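Local coordinates for protein endo-b-1,4-glucanase (Nasutitermes takasagoensis, PDB 1KS8) that probably hydrolyses internal beta-1,4-glucosidic linkages in cellulose and related beta-glucans, acting as an endoglucanase of glycosyl hydrolase family 9, at residues A122-P130 and H359-A370; A152-S163 and L177-F185. One frame throughout, in Å; residues are numbered along the deposited sequence.

Interaction 1. Residues A122-P130 and H359-A370; sequences ADHAFWGRP and HHRSSSCPPAPA. With SO4 (sulfate ion), chain B.
Arg-361 and Trp-127 meet face against chain in a CH-pi contact, joining helix 120-124 and the chain that follows it to the short, weakly bonded helix 361-364 and its flanks, in the (alpha/alpha)6 fold. Arg-361 CG sits over the centre of the indole six-membered ring, 3.3 Å from its centroid, and the guanidinium continues over Trp-127 CE3 with its plane tilted 34° from the ring. The extended arginine chain brings NE to Phe-126 O (2.6 Å) in the carbonyl plane, while NH2 reaches His-124 O in a more bent bond. NH1 and NH2 also grip two oxygens of a sulfate, probably from the crystallisation liquor; His-359 NE2 donates to a third, and the His-124 ring lies with one face toward the fourth. This anion site is close to the predicted catalytic centre, for the side chains of His-359 and Glu-412 are about 4 Å apart.

With CG of Trp-127 anti to its own N (chi1 -171°), the indole lays one face against Arg-361 and turns its CZ3 edge to the His-359 imidazole face in a T-shaped pair. At its other end NE1 donates to Ser-364 OG (3.0 Å), whose hydroxyl in turn donates to Arg-361 O. Exchanging this tryptophan for an alanine would probably leave Ser-364 OG without its indole donor and open a gap beneath the arginine. Farther along, Cys-365, in a disulfide with Cys-372, packs CB against Arg-129 CG. Bent at chi3, Arg-129 holds Asp-132 through NE and sends NH1 (2.8 Å) and NH2 (2.9 Å) together to Ala-370 O, NH1 also reaching Pro-366 O.

Interaction 2. Residues A152-S163 and L177-F185; sequences AGETAAALAAAS and LLTHARQLF
His-180 and Phe-185, the two aromatic residues here, meet helix 152-163 through their CB atoms rather than their rings: His-180 CB touches Leu-159 CD1, and Phe-185 CB touches Ala-156 CB. The imidazole leads away to the ring of His-107, their planes at about 70°, with its ND1 hydrogen-bonded to ND1 of His-107; the phenylalanine side chain reaches Leu-222.

The helices themselves, antiparallel at 154°, pack knobs-into-holes. Leu-159 enters a hole formed by Leu-177, His-180, Ala-181 and Leu-184, and Leu-184 enters one formed by Ala-152, Thr-155, Ala-156 and Leu-159. The two knobs cross at about a right angle, CD1 of Leu-159 lying 3.5 Å from CD1 of Leu-184. Small residues let the axes approach to 7.9 Å: Ala-156 CA is 4.2 Å from Ala-181 CA, and Ala-181 CB rests on Ala-156 O. Near the other end, Leu-177 CD1 covers Ala-162 CB, while Ser-163 OG, set between its own N and carbonyl carbon (chi1 75°), donates back to Ala-160 O at 2.6 Å.

Such an antiparallel pair, helix 149-165 with helix 171-190, is consistent with one hairpin of the (alpha/alpha)6 barrel; around it pack helices 62-78, 89-106 and 212-226.

The two contacts illustrate how one fold combines a helical framework with elaborated loops. Their centres are about 33 Å apart and their nearest atoms about 19 Å, so they do not touch. Along the chain interaction 2 is nested inside interaction 1: residues 122-130 come first, then 152-163 and 177-185, and finally 359-370. Interaction 2 is local, closing a helical hairpin with only 13 residues between its segments, whereas interaction 1 bridges 228 residues. All four segments fall within one family 9 range. The first contact borders the predicted active site; the second lies near residues that bind calcium in another structure of this protein, though none is bound here, the side chains of Thr-155 and Glu-214 being about 8 Å apart.

Interaction 1. Residues A122-P130 and H359-A370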
# COMPACT_ATOMS: atom_id res chain seq x y z
N ALA A 122 -2.79 -2.72 -22.80
CA ALA A 122 -3.07 -4.11 -23.13
C ALA A 122 -3.78 -4.81 -21.98
O ALA A 122 -4.70 -5.60 -22.20
CB ALA A 122 -1.78 -4.84 -23.46
N ASP A 123 -3.36 -4.51 -20.76
CA ASP A 123 -3.97 -5.12 -19.59
C ASP A 123 -5.41 -4.64 -19.38
O ASP A 123 -6.33 -5.44 -19.23
CB ASP A 123 -3.15 -4.79 -18.34
CG ASP A 123 -3.61 -5.57 -17.13
OD1 ASP A 123 -3.18 -6.73 -16.98
OD2 ASP A 123 -4.42 -5.03 -16.34
N HIS A 124 -5.60 -3.32 -19.39
CA HIS A 124 -6.91 -2.75 -19.16
C HIS A 124 -7.95 -2.99 -20.25
O HIS A 124 -9.15 -2.86 -20.00
CB HIS A 124 -6.76 -1.26 -18.86
CG HIS A 124 -5.95 -0.98 -17.63
ND1 HIS A 124 -5.59 0.29 -17.24
CD2 HIS A 124 -5.42 -1.82 -16.71
CE1 HIS A 124 -4.88 0.22 -16.13
NE2 HIS A 124 -4.76 -1.04 -15.78
N ALA A 125 -7.50 -3.36 -21.44
CA ALA A 125 -8.41 -3.64 -22.55
C ALA A 125 -9.10 -4.99 -22.35
O ALA A 125 -10.05 -5.32 -23.06
CB ALA A 125 -7.65 -3.62 -23.86
N PHE A 126 -8.60 -5.75 -21.39
CA PHE A 126 -9.13 -7.07 -21.07
C PHE A 126 -9.93 -7.04 -19.78
O PHE A 126 -9.54 -6.38 -18.82
CB PHE A 126 -7.95 -8.05 -20.91
CG PHE A 126 -8.33 -9.38 -20.31
CD1 PHE A 126 -8.94 -10.36 -21.08
CD2 PHE A 126 -8.04 -9.67 -18.98
CE1 PHE A 126 -9.26 -11.61 -20.54
CE2 PHE A 126 -8.36 -10.91 -18.42
CZ PHE A 126 -8.96 -11.88 -19.21
N TRP A 127 -11.07 -7.73 -19.77
CA TRP A 127 -11.88 -7.85 -18.56
C TRP A 127 -12.19 -9.33 -18.42
O TRP A 127 -12.89 -9.90 -19.25
CB TRP A 127 -13.18 -7.05 -18.62
CG TRP A 127 -13.87 -7.02 -17.28
CD1 TRP A 127 -14.61 -8.02 -16.71
CD2 TRP A 127 -13.76 -5.99 -16.28
NE1 TRP A 127 -14.96 -7.68 -15.42
CE2 TRP A 127 -14.45 -6.44 -15.13
CE3 TRP A 127 -13.15 -4.73 -16.25
CZ2 TRP A 127 -14.54 -5.68 -13.96
CZ3 TRP A 127 -13.23 -3.97 -15.09
CH2 TRP A 127 -13.92 -4.45 -13.96
N GLY A 128 -11.66 -9.95 -17.37
CA GLY A 128 -11.89 -11.37 -17.16
C GLY A 128 -10.99 -11.89 -16.05
O GLY A 128 -10.43 -11.11 -15.28
N ARG A 129 -10.86 -13.21 -15.96
CA ARG A 129 -10.03 -13.82 -14.93
C ARG A 129 -8.56 -13.70 -15.31
O ARG A 129 -8.20 -13.83 -16.48
CB ARG A 129 -10.41 -15.30 -14.77
CG ARG A 129 -11.83 -15.52 -14.25
CD ARG A 129 -12.21 -16.99 -14.25
NE ARG A 129 -12.35 -17.50 -15.61
CZ ARG A 129 -13.51 -17.76 -16.20
NH1 ARG A 129 -14.66 -17.58 -15.57
NH2 ARG A 129 -13.51 -18.17 -17.46
N PRO A 130 -7.68 -13.45 -14.32
CA PRO A 130 -6.26 -13.31 -14.67
C PRO A 130 -5.65 -14.54 -15.34
O PRO A 130 -4.78 -14.40 -16.21
CB PRO A 130 -5.61 -12.96 -13.33
CG PRO A 130 -6.52 -13.59 -12.31
CD PRO A 130 -7.90 -13.34 -12.87
N HIS A 359 -14.95 -2.09 -8.71
CA HIS A 359 -14.35 -2.05 -10.05
C HIS A 359 -13.17 -3.01 -9.97
O HIS A 359 -12.01 -2.61 -9.85
CB HIS A 359 -13.87 -0.63 -10.32
CG HIS A 359 -13.41 -0.40 -11.73
ND1 HIS A 359 -14.28 -0.23 -12.78
CD2 HIS A 359 -12.17 -0.33 -12.26
CE1 HIS A 359 -13.60 -0.05 -13.89
NE2 HIS A 359 -12.31 -0.11 -13.60
N HIS A 360 -13.47 -4.30 -10.09
CA HIS A 360 -12.47 -5.33 -9.91
C HIS A 360 -12.79 -6.55 -10.76
O HIS A 360 -13.83 -7.19 -10.60
CB HIS A 360 -12.49 -5.65 -8.41
CG HIS A 360 -11.39 -6.55 -7.95
ND1 HIS A 360 -11.53 -7.92 -7.87
CD2 HIS A 360 -10.16 -6.27 -7.46
CE1 HIS A 360 -10.43 -8.44 -7.35
NE2 HIS A 360 -9.59 -7.46 -7.09
N ARG A 361 -11.86 -6.88 -11.66
CA ARG A 361 -12.05 -7.99 -12.57
C ARG A 361 -12.19 -9.39 -11.99
O ARG A 361 -13.21 -10.05 -12.21
CB ARG A 361 -10.92 -7.99 -13.60
CG ARG A 361 -10.97 -6.80 -14.54
CD ARG A 361 -9.69 -6.69 -15.36
NE ARG A 361 -9.74 -5.59 -16.32
CZ ARG A 361 -9.66 -4.30 -16.00
NH1 ARG A 361 -9.52 -3.93 -14.73
NH2 ARG A 361 -9.69 -3.38 -16.95
N SER A 362 -11.19 -9.85 -11.25
CA SER A 362 -11.26 -11.22 -10.74
C SER A 362 -12.48 -11.53 -9.88
O SER A 362 -13.05 -12.61 -10.01
CB SER A 362 -9.97 -11.59 -9.99
OG SER A 362 -9.80 -10.87 -8.79
N SER A 363 -12.89 -10.60 -9.03
CA SER A 363 -14.06 -10.87 -8.19
C SER A 363 -15.38 -10.82 -8.97
O SER A 363 -16.37 -11.39 -8.54
CB SER A 363 -14.12 -9.89 -7.01
OG SER A 363 -14.28 -8.55 -7.44
N SER A 364 -15.38 -10.13 -10.11
CA SER A 364 -16.61 -10.03 -10.90
C SER A 364 -16.91 -11.31 -11.68
O SER A 364 -18.05 -11.56 -12.07
CB SER A 364 -16.49 -8.88 -11.91
OG SER A 364 -15.67 -9.25 -13.01
N CYS A 365 -15.88 -12.12 -11.88
CA CYS A 365 -16.02 -13.33 -12.67
C CYS A 365 -16.64 -14.56 -12.03
O CYS A 365 -16.38 -14.88 -10.88
CB CYS A 365 -14.66 -13.74 -13.21
SG CYS A 365 -13.90 -12.57 -14.37
N PRO A 366 -17.47 -15.28 -12.80
CA PRO A 366 -18.08 -16.50 -12.29
C PRO A 366 -16.96 -17.54 -12.41
O PRO A 366 -15.92 -17.26 -13.01
CB PRO A 366 -19.22 -16.75 -13.27
CG PRO A 366 -18.63 -16.26 -14.57
CD PRO A 366 -17.98 -14.96 -14.15
N PRO A 367 -17.14 -18.74 -11.84
CA PRO A 367 -16.05 -19.70 -11.98
C PRO A 367 -15.98 -20.28 -13.38
O PRO A 367 -16.98 -20.33 -14.10
CB PRO A 367 -16.38 -20.75 -10.93
CG PRO A 367 -17.88 -20.74 -10.92
CD PRO A 367 -18.22 -19.27 -10.98
N ALA A 368 -14.78 -20.70 -13.78
CA ALA A 368 -14.61 -21.32 -15.09
C ALA A 368 -15.45 -22.59 -15.02
O ALA A 368 -15.71 -23.11 -13.93
CB ALA A 368 -13.14 -21.66 -15.31
N PRO A 369 -15.85 -23.15 -16.17
CA PRO A 369 -15.61 -22.72 -17.55
C PRO A 369 -16.51 -21.62 -18.11
O PRO A 369 -16.43 -21.31 -19.29
CB PRO A 369 -15.75 -24.02 -18.33
CG PRO A 369 -16.90 -24.66 -17.62
CD PRO A 369 -16.56 -24.44 -16.15
N ALA A 370 -17.38 -21.05 -17.28
CA ALA A 370 -18.25 -19.99 -17.77
C ALA A 370 -17.37 -18.84 -18.24
O ALA A 370 -16.35 -18.55 -17.63
CB ALA A 370 -19.20 -19.52 -16.67
S SO4 B . -8.86 -0.22 -14.78
O1 SO4 B . -10.12 0.78 -14.64
O2 SO4 B . -8.97 -0.76 -16.12
O3 SO4 B . -7.74 0.44 -14.58
O4 SO4 B . -9.14 -1.26 -13.83

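Interaction 2. Residues A152-S163 and L177-F185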
# COMPACT_ATOMS: atom_id res chain seq x y z
N ALA A 152 13.12 2.87 -6.68
CA ALA A 152 14.18 2.12 -6.01
C ALA A 152 14.19 2.44 -4.51
O ALA A 152 14.40 1.56 -3.68
CB ALA A 152 15.53 2.47 -6.63
N GLY A 153 13.95 3.71 -4.19
CA GLY A 153 13.92 4.13 -2.80
C GLY A 153 12.79 3.52 -2.00
O GLY A 153 12.99 3.02 -0.89
N GLU A 154 11.57 3.53 -2.56
CA GLU A 154 10.44 2.96 -1.84
C GLU A 154 10.63 1.46 -1.67
O GLU A 154 10.28 0.90 -0.64
CB GLU A 154 9.13 3.23 -2.58
CG GLU A 154 7.89 2.84 -1.78
CD GLU A 154 7.78 3.59 -0.46
OE1 GLU A 154 7.87 4.84 -0.48
OE2 GLU A 154 7.61 2.95 0.60
N THR A 155 11.20 0.82 -2.69
CA THR A 155 11.44 -0.61 -2.61
C THR A 155 12.50 -0.91 -1.55
O THR A 155 12.38 -1.89 -0.81
CB THR A 155 11.86 -1.18 -3.98
OG1 THR A 155 10.86 -0.86 -4.95
CG2 THR A 155 12.01 -2.70 -3.91
N ALA A 156 13.52 -0.07 -1.47
CA ALA A 156 14.56 -0.26 -0.47
C ALA A 156 13.94 -0.12 0.93
O ALA A 156 14.28 -0.87 1.85
CB ALA A 156 15.66 0.77 -0.65
N ALA A 157 13.02 0.83 1.07
CA ALA A 157 12.34 1.04 2.34
C ALA A 157 11.51 -0.18 2.72
O ALA A 157 11.53 -0.63 3.86
CB ALA A 157 11.45 2.28 2.26
N ALA A 158 10.78 -0.72 1.74
CA ALA A 158 9.95 -1.89 1.98
C ALA A 158 10.81 -3.07 2.42
O ALA A 158 10.46 -3.79 3.35
CB ALA A 158 9.16 -2.25 0.72
N LEU A 159 11.93 -3.26 1.74
CA LEU A 159 12.83 -4.36 2.05
C LEU A 159 13.45 -4.19 3.44
O LEU A 159 13.56 -5.16 4.20
CB LEU A 159 13.92 -4.47 0.98
CG LEU A 159 13.40 -4.90 -0.39
CD1 LEU A 159 14.48 -4.65 -1.44
CD2 LEU A 159 13.00 -6.36 -0.36
N ALA A 160 13.85 -2.97 3.77
CA ALA A 160 14.44 -2.69 5.07
C ALA A 160 13.41 -2.91 6.17
O ALA A 160 13.70 -3.51 7.20
CB ALA A 160 14.97 -1.26 5.12
N ALA A 161 12.19 -2.42 5.95
CA ALA A 161 11.13 -2.59 6.93
C ALA A 161 10.85 -4.08 7.10
O ALA A 161 10.70 -4.57 8.23
CB ALA A 161 9.87 -1.86 6.48
N ALA A 162 10.79 -4.81 5.99
CA ALA A 162 10.54 -6.24 6.05
C ALA A 162 11.66 -6.97 6.78
O ALA A 162 11.41 -7.95 7.49
CB ALA A 162 10.38 -6.80 4.64
N SER A 163 12.90 -6.51 6.64
CA SER A 163 14.01 -7.17 7.31
C SER A 163 13.82 -7.12 8.83
O SER A 163 14.23 -8.03 9.55
CB SER A 163 15.36 -6.54 6.92
OG SER A 163 15.56 -5.29 7.55
N LEU A 177 16.93 -9.76 2.69
CA LEU A 177 16.14 -8.56 2.47
C LEU A 177 17.00 -7.31 2.63
O LEU A 177 16.96 -6.40 1.81
CB LEU A 177 14.99 -8.50 3.47
CG LEU A 177 13.83 -9.49 3.30
CD1 LEU A 177 12.96 -9.48 4.54
CD2 LEU A 177 13.02 -9.12 2.07
N LEU A 178 17.79 -7.28 3.70
CA LEU A 178 18.65 -6.14 3.99
C LEU A 178 19.72 -5.92 2.92
O LEU A 178 20.03 -4.78 2.58
CB LEU A 178 19.30 -6.30 5.36
CG LEU A 178 20.01 -5.06 5.92
CD1 LEU A 178 19.03 -3.90 6.02
CD2 LEU A 178 20.59 -5.39 7.28
N THR A 179 20.29 -7.00 2.40
CA THR A 179 21.31 -6.88 1.37
C THR A 179 20.73 -6.16 0.16
O THR A 179 21.32 -5.21 -0.36
CB THR A 179 21.84 -8.26 0.93
OG1 THR A 179 22.55 -8.87 2.02
CG2 THR A 179 22.77 -8.13 -0.26
N HIS A 180 19.55 -6.60 -0.27
CA HIS A 180 18.88 -5.99 -1.40
C HIS A 180 18.49 -4.55 -1.11
O HIS A 180 18.59 -3.68 -1.97
CB HIS A 180 17.64 -6.80 -1.77
CG HIS A 180 17.95 -8.08 -2.49
ND1 HIS A 180 18.25 -8.11 -3.84
CD2 HIS A 180 18.05 -9.35 -2.05
CE1 HIS A 180 18.53 -9.35 -4.20
NE2 HIS A 180 18.41 -10.13 -3.13
N ALA A 181 18.05 -4.29 0.12
CA ALA A 181 17.66 -2.94 0.52
C ALA A 181 18.83 -1.97 0.41
O ALA A 181 18.68 -0.87 -0.11
CB ALA A 181 17.12 -2.95 1.95
N ARG A 182 19.99 -2.38 0.91
CA ARG A 182 21.18 -1.52 0.85
C ARG A 182 21.58 -1.19 -0.58
O ARG A 182 21.92 -0.05 -0.90
CB ARG A 182 22.35 -2.18 1.56
CG ARG A 182 22.15 -2.41 3.05
CD ARG A 182 23.45 -2.86 3.70
NE ARG A 182 23.30 -3.09 5.14
CZ ARG A 182 24.31 -3.32 5.97
NH1 ARG A 182 25.55 -3.36 5.51
NH2 ARG A 182 24.08 -3.52 7.26
N GLN A 183 21.56 -2.21 -1.44
CA GLN A 183 21.94 -2.03 -2.83
C GLN A 183 20.96 -1.13 -3.58
O GLN A 183 21.37 -0.28 -4.37
CB GLN A 183 22.04 -3.39 -3.52
CG GLN A 183 23.01 -4.33 -2.83
CD GLN A 183 23.05 -5.71 -3.46
OE1 GLN A 183 22.03 -6.21 -3.93
NE2 GLN A 183 24.23 -6.32 -3.46
N LEU A 184 19.67 -1.32 -3.33
CA LEU A 184 18.67 -0.49 -4.00
C LEU A 184 18.75 0.96 -3.55
O LEU A 184 18.50 1.87 -4.35
CB LEU A 184 17.27 -1.06 -3.79
CG LEU A 184 16.96 -2.24 -4.71
CD1 LEU A 184 15.70 -2.95 -4.25
CD2 LEU A 184 16.82 -1.74 -6.14
N PHE A 185 19.09 1.19 -2.29
CA PHE A 185 19.22 2.57 -1.82
C PHE A 185 20.40 3.23 -2.52
O PHE A 185 20.30 4.38 -2.94
CB PHE A 185 19.45 2.64 -0.31
CG PHE A 185 19.68 4.04 0.18
CD1 PHE A 185 18.65 4.97 0.20
CD2 PHE A 185 20.96 4.45 0.56
CE1 PHE A 185 18.88 6.29 0.57
CE2 PHE A 185 21.20 5.77 0.94
CZ PHE A 185 20.16 6.69 0.94